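Local coordinates for protein cadherin-5 (Gallus gallus, PDB 3PPE) that mediates calcium-dependent, mainly homophilic adhesion between endothelial cells and helps couple actin fibres to their junctions, this part being its first two extracellular cadherin repeats, at residues A[98-103]-A[130-135]; A[61-66]-A[94-99]. One frame throughout, in Å; residues are numbered along the deposited sequence.

Contact 1. Residues A[98-103]-A[130-135]; sequences NDNAPI and DADDPT. With CA (calcium ion), chain D; CA (calcium ion), chain E; CA (calcium ion), chain C.
The calcium-filled junction between cadherin repeats EC1 and EC2 is where Asn98, Asp99 and Asn100, from the Asp-X-Asn-Asp-Asn linker, meet Asp130 and Asp132 of the EC2 Asp-Ala-Asp motif. It illustrates how metal ions let acidic and carbonyl groups pack closely. Asp132 bridges two ions: its OD2 binds the chain D calcium at 2.4 Å, while OD1 turns to the chain E calcium. With CG beside the backbone N (chi1 -63°), the carboxylate reaches in between these two sites. Asn98 OD1 comes within 2.8 Å of Asp132 OD2 because both bind the chain D ion, the side chains crossing at about a right angle. At the chain E ion Asp99 OD1 and Asp132 OD1 lie 3.0 Å apart, their carboxylates nearly coplanar. Asp99 OD2 leads on to the chain C calcium. Asn100 contributes its backbone at both ends: its O binds the chain D ion, and its N donates to the syn lone pair of Asp132 OD2 over 2.9 Å. Asp130 grips the chain D ion with both carboxylate oxygens beside the ring of Pro102, while backbone His139 O and the Asp184 carboxylate complete the site. An Asx turn sets the two aspartates together, Asp132 N donating to the anti lone pair of Asp130 OD1. Water 1 joins the two backbones, giving a hydrogen to Ala101 O at 2.6 Å and accepting one from Ala131 N.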
# COMPACT_ATOMS: atom_id res chain seq x y z
N ASN A 98 -5.11 -9.94 13.47
CA ASN A 98 -5.49 -10.80 14.58
C ASN A 98 -6.11 -12.11 14.07
O ASN A 98 -7.30 -12.21 13.87
CB ASN A 98 -6.44 -10.08 15.56
CG ASN A 98 -6.51 -10.81 16.89
OD1 ASN A 98 -5.47 -11.30 17.37
ND2 ASN A 98 -7.68 -10.96 17.44
N ASP A 99 -5.28 -13.11 13.84
CA ASP A 99 -5.78 -14.36 13.29
C ASP A 99 -5.44 -15.60 14.14
O ASP A 99 -5.62 -16.71 13.70
CB ASP A 99 -5.38 -14.53 11.81
CG ASP A 99 -3.87 -14.51 11.56
OD1 ASP A 99 -3.07 -13.95 12.36
OD2 ASP A 99 -3.46 -15.06 10.49
N ASN A 100 -4.93 -15.37 15.36
CA ASN A 100 -4.65 -16.44 16.29
C ASN A 100 -5.33 -16.20 17.63
O ASN A 100 -5.40 -15.07 18.14
CB ASN A 100 -3.13 -16.65 16.49
CG ASN A 100 -2.42 -17.08 15.20
OD1 ASN A 100 -2.03 -16.23 14.40
ND2 ASN A 100 -2.29 -18.38 14.98
N ALA A 101 -5.84 -17.28 18.20
CA ALA A 101 -6.41 -17.21 19.55
C ALA A 101 -5.32 -17.67 20.55
O ALA A 101 -4.34 -18.33 20.17
CB ALA A 101 -7.67 -18.08 19.64
N PRO A 102 -5.44 -17.27 21.82
CA PRO A 102 -4.48 -17.81 22.82
C PRO A 102 -4.70 -19.30 23.00
O PRO A 102 -5.88 -19.78 22.99
CB PRO A 102 -4.81 -17.03 24.11
CG PRO A 102 -5.60 -15.80 23.58
CD PRO A 102 -6.40 -16.34 22.44
N ILE A 103 -3.60 -20.04 23.14
CA ILE A 103 -3.68 -21.49 23.36
C ILE A 103 -2.90 -21.83 24.62
O ILE A 103 -1.79 -21.36 24.81
CB ILE A 103 -3.14 -22.32 22.14
CG1 ILE A 103 -3.97 -22.05 20.87
CG2 ILE A 103 -3.19 -23.84 22.40
CD1 ILE A 103 -3.13 -22.18 19.63
N ASP A 130 -0.51 -16.42 22.66
CA ASP A 130 -1.21 -16.01 21.45
C ASP A 130 -0.12 -15.68 20.45
O ASP A 130 0.73 -14.84 20.73
CB ASP A 130 -2.02 -14.77 21.76
CG ASP A 130 -2.92 -14.35 20.62
OD1 ASP A 130 -2.46 -14.14 19.46
OD2 ASP A 130 -4.09 -14.14 20.90
N ALA A 131 -0.18 -16.33 19.28
CA ALA A 131 0.87 -16.25 18.27
C ALA A 131 0.91 -14.93 17.47
O ALA A 131 1.85 -14.70 16.69
CB ALA A 131 0.73 -17.43 17.32
N ASP A 132 -0.08 -14.08 17.64
CA ASP A 132 -0.09 -12.77 16.98
C ASP A 132 1.00 -11.86 17.53
O ASP A 132 1.72 -12.20 18.49
CB ASP A 132 -1.49 -12.12 17.01
CG ASP A 132 -2.50 -12.94 16.25
OD1 ASP A 132 -2.17 -13.34 15.13
OD2 ASP A 132 -3.62 -13.25 16.76
N ASP A 133 1.13 -10.68 16.93
CA ASP A 133 2.20 -9.76 17.26
C ASP A 133 1.88 -8.97 18.53
O ASP A 133 0.88 -8.25 18.59
CB ASP A 133 2.47 -8.80 16.10
CG ASP A 133 3.72 -7.97 16.31
OD1 ASP A 133 4.23 -7.40 15.32
OD2 ASP A 133 4.19 -7.88 17.46
N PRO A 134 2.73 -9.11 19.54
CA PRO A 134 2.45 -8.55 20.87
C PRO A 134 2.72 -7.05 20.91
O PRO A 134 2.52 -6.42 21.95
CB PRO A 134 3.45 -9.29 21.77
CG PRO A 134 4.58 -9.63 20.87
CD PRO A 134 3.97 -9.91 19.53
N THR A 135 3.16 -6.49 19.79
CA THR A 135 3.43 -5.06 19.71
C THR A 135 2.30 -4.33 19.00
O THR A 135 2.32 -3.10 18.87
CB THR A 135 4.75 -4.77 18.97
OG1 THR A 135 4.64 -5.19 17.60
CG2 THR A 135 5.90 -5.52 19.63
CA CA D . -4.69 -12.99 18.84
CA CA E . -1.37 -12.63 12.95
CA CA C . -1.21 -15.52 10.14
O HOH W 1 -1.92 -18.69 19.30
O HOH W 2 -1.87 -17.53 11.40

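Contact 2. Residues A[61-66]-A[94-99]. With CA (calcium ion), chain E; CA (calcium ion), chain C; CA (calcium ion), chain D.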
# COMPACT_ATOMS: atom_id res chain seq x y z
N LEU A 61 0.71 -14.08 2.41
CA LEU A 61 1.74 -14.13 3.43
C LEU A 61 1.18 -14.43 4.85
O LEU A 61 0.09 -14.00 5.20
CB LEU A 61 2.49 -12.78 3.44
CG LEU A 61 3.12 -12.35 2.11
CD1 LEU A 61 3.59 -10.89 2.18
CD2 LEU A 61 4.25 -13.32 1.71
N ASP A 62 1.95 -15.12 5.65
CA ASP A 62 1.57 -15.40 7.02
C ASP A 62 2.65 -14.82 7.89
O ASP A 62 3.75 -15.35 7.92
CB ASP A 62 1.48 -16.91 7.21
CG ASP A 62 1.07 -17.32 8.62
OD1 ASP A 62 0.75 -16.45 9.48
OD2 ASP A 62 1.06 -18.53 8.86
N ARG A 63 2.35 -13.73 8.60
CA ARG A 63 3.34 -13.14 9.54
C ARG A 63 3.85 -14.15 10.58
O ARG A 63 5.00 -14.08 11.02
CB ARG A 63 2.75 -11.90 10.23
CG ARG A 63 3.78 -11.02 10.93
CD ARG A 63 3.12 -10.28 12.10
NE ARG A 63 2.71 -11.24 13.15
CZ ARG A 63 3.54 -11.70 14.09
NH1 ARG A 63 4.79 -11.30 14.12
NH2 ARG A 63 3.14 -12.61 14.97
N GLU A 64 3.01 -15.10 10.95
CA GLU A 64 3.41 -16.09 11.96
C GLU A 64 4.41 -17.14 11.42
O GLU A 64 5.04 -17.84 12.20
CB GLU A 64 2.19 -16.78 12.58
CG GLU A 64 1.46 -15.90 13.61
CD GLU A 64 0.68 -14.75 13.03
OE1 GLU A 64 -0.17 -14.95 12.13
OE2 GLU A 64 0.89 -13.61 13.50
N LYS A 65 4.56 -17.21 10.10
CA LYS A 65 5.61 -18.02 9.45
C LYS A 65 6.89 -17.19 9.27
O LYS A 65 7.98 -17.62 9.65
CB LYS A 65 5.11 -18.37 8.07
CG LYS A 65 5.14 -19.82 7.70
CD LYS A 65 3.96 -20.55 8.35
CE LYS A 65 3.48 -21.72 7.48
NZ LYS A 65 3.11 -22.89 8.33
N LYS A 66 6.75 -15.99 8.67
CA LYS A 66 7.90 -15.08 8.50
C LYS A 66 7.41 -13.66 8.58
O LYS A 66 6.47 -13.29 7.90
CB LYS A 66 8.58 -15.32 7.16
CG LYS A 66 9.89 -14.52 7.01
CD LYS A 66 10.80 -15.18 6.00
CE LYS A 66 11.95 -14.26 5.63
NZ LYS A 66 12.91 -14.02 6.76
N VAL A 94 5.83 -7.61 7.25
CA VAL A 94 4.47 -8.19 7.09
C VAL A 94 3.67 -7.71 8.30
O VAL A 94 4.01 -8.04 9.44
CB VAL A 94 4.49 -9.75 7.02
CG1 VAL A 94 3.05 -10.36 6.76
CG2 VAL A 94 5.48 -10.24 5.90
N SER A 95 2.61 -6.95 8.05
CA SER A 95 1.77 -6.33 9.08
C SER A 95 0.79 -7.36 9.62
O SER A 95 0.15 -8.06 8.86
CB SER A 95 0.97 -5.16 8.50
OG SER A 95 1.85 -4.27 7.83
N ASP A 96 0.69 -7.44 10.94
CA ASP A 96 -0.09 -8.45 11.64
C ASP A 96 -1.60 -8.24 11.54
O ASP A 96 -2.08 -7.15 11.78
CB ASP A 96 0.31 -8.41 13.13
CG ASP A 96 -0.21 -9.61 13.91
OD1 ASP A 96 -0.75 -9.41 15.02
OD2 ASP A 96 -0.07 -10.76 13.44
N ILE A 97 -2.35 -9.30 11.27
CA ILE A 97 -3.76 -9.28 11.57
C ILE A 97 -4.00 -10.18 12.79
O ILE A 97 -3.20 -11.07 13.10
CB ILE A 97 -4.68 -9.68 10.34
CG1 ILE A 97 -4.57 -11.17 9.98
CG2 ILE A 97 -4.41 -8.72 9.10
CD1 ILE A 97 -5.80 -11.70 9.15
N ASN A 98 -5.11 -9.94 13.47
CA ASN A 98 -5.49 -10.80 14.58
C ASN A 98 -6.11 -12.11 14.07
O ASN A 98 -7.30 -12.21 13.87
CB ASN A 98 -6.44 -10.08 15.56
CG ASN A 98 -6.51 -10.81 16.89
OD1 ASN A 98 -5.47 -11.30 17.37
ND2 ASN A 98 -7.68 -10.96 17.44
N ASP A 99 -5.28 -13.11 13.84
CA ASP A 99 -5.78 -14.36 13.29
C ASP A 99 -5.44 -15.60 14.14
O ASP A 99 -5.62 -16.71 13.70
CB ASP A 99 -5.38 -14.53 11.81
CG ASP A 99 -3.87 -14.51 11.56
OD1 ASP A 99 -3.07 -13.95 12.36
OD2 ASP A 99 -3.46 -15.06 10.49
CA CA E . -1.37 -12.63 12.95
CA CA C . -1.21 -15.52 10.14
CA CA D . -4.69 -12.99 18.84
O HOH W 2 -1.87 -17.53 11.40
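Glu64, from the Leu-Asp-Arg-Glu motif of the EC1 repeat, meets Asp96 at the start of the interdomain linker around the chain E calcium. Glu64 chelates this ion with both oxygens, and Asp96 OD2 adds a bond of 2.3 Å; the two carboxylate planes stand 72° apart, with Glu64 OE2 3.0 Å from Asp96 OD2. Ile97 gives its carbonyl O to the same ion. Glu64 OE1 also binds the chain C calcium at 2.3 Å, bridging the pair of ions, and lies 3.1 Å from Asp99 OD1. Asp62 OD1 joins it on the chain C ion and accepts from Glu64 N above its carboxylate plane, an Asx turn that places the glutamate. Glu11 bridges both ions; Glu12 completes the chain C site, Asp132 of EC2 the chain E site.

In the second shell, Arg63 bends at chi3 (66°) and brings its guanidinium to both acids. Its NE donates to Asp96 OD2 over 2.8 Å from above the carboxylate, the two planes almost perpendicular, while NH2 meets the anti lone pair of Glu64 OE2 at 2.9 Å. Replacing Arg63 by an alanine removes both salt bridges and would probably leave the Asp96 and Glu64 carboxylates freer to turn at the ion. Farther out, the aliphatic base of Arg63 packs near the end of strand 82-95, its CB 3.8 Å from Val94 CG1, and Leu61 CB touches the same methyl.

The two contacts show how one short linker can join two domains through a row of metals. Contact 2 gathers EC1 ligands around the chain C and chain E calcium ions, 4.0 Å apart; contact 1 brings in EC2 at the chain E and chain D ions. Asn98 and Asp99 belong to both contacts, whose centres lie about 10 Å apart. Asp132 OD1 and Glu64 OE2, one from each domain, come within 3.5 Å beside the chain E ion. Direct contacts add to the metal bridge: Asp133 N probably donates to Asp96 OD1 at 3.0 Å, and Arg63 NH2 packs against Ala131 O. Such calcium sites rigidify the connection between cadherin domains.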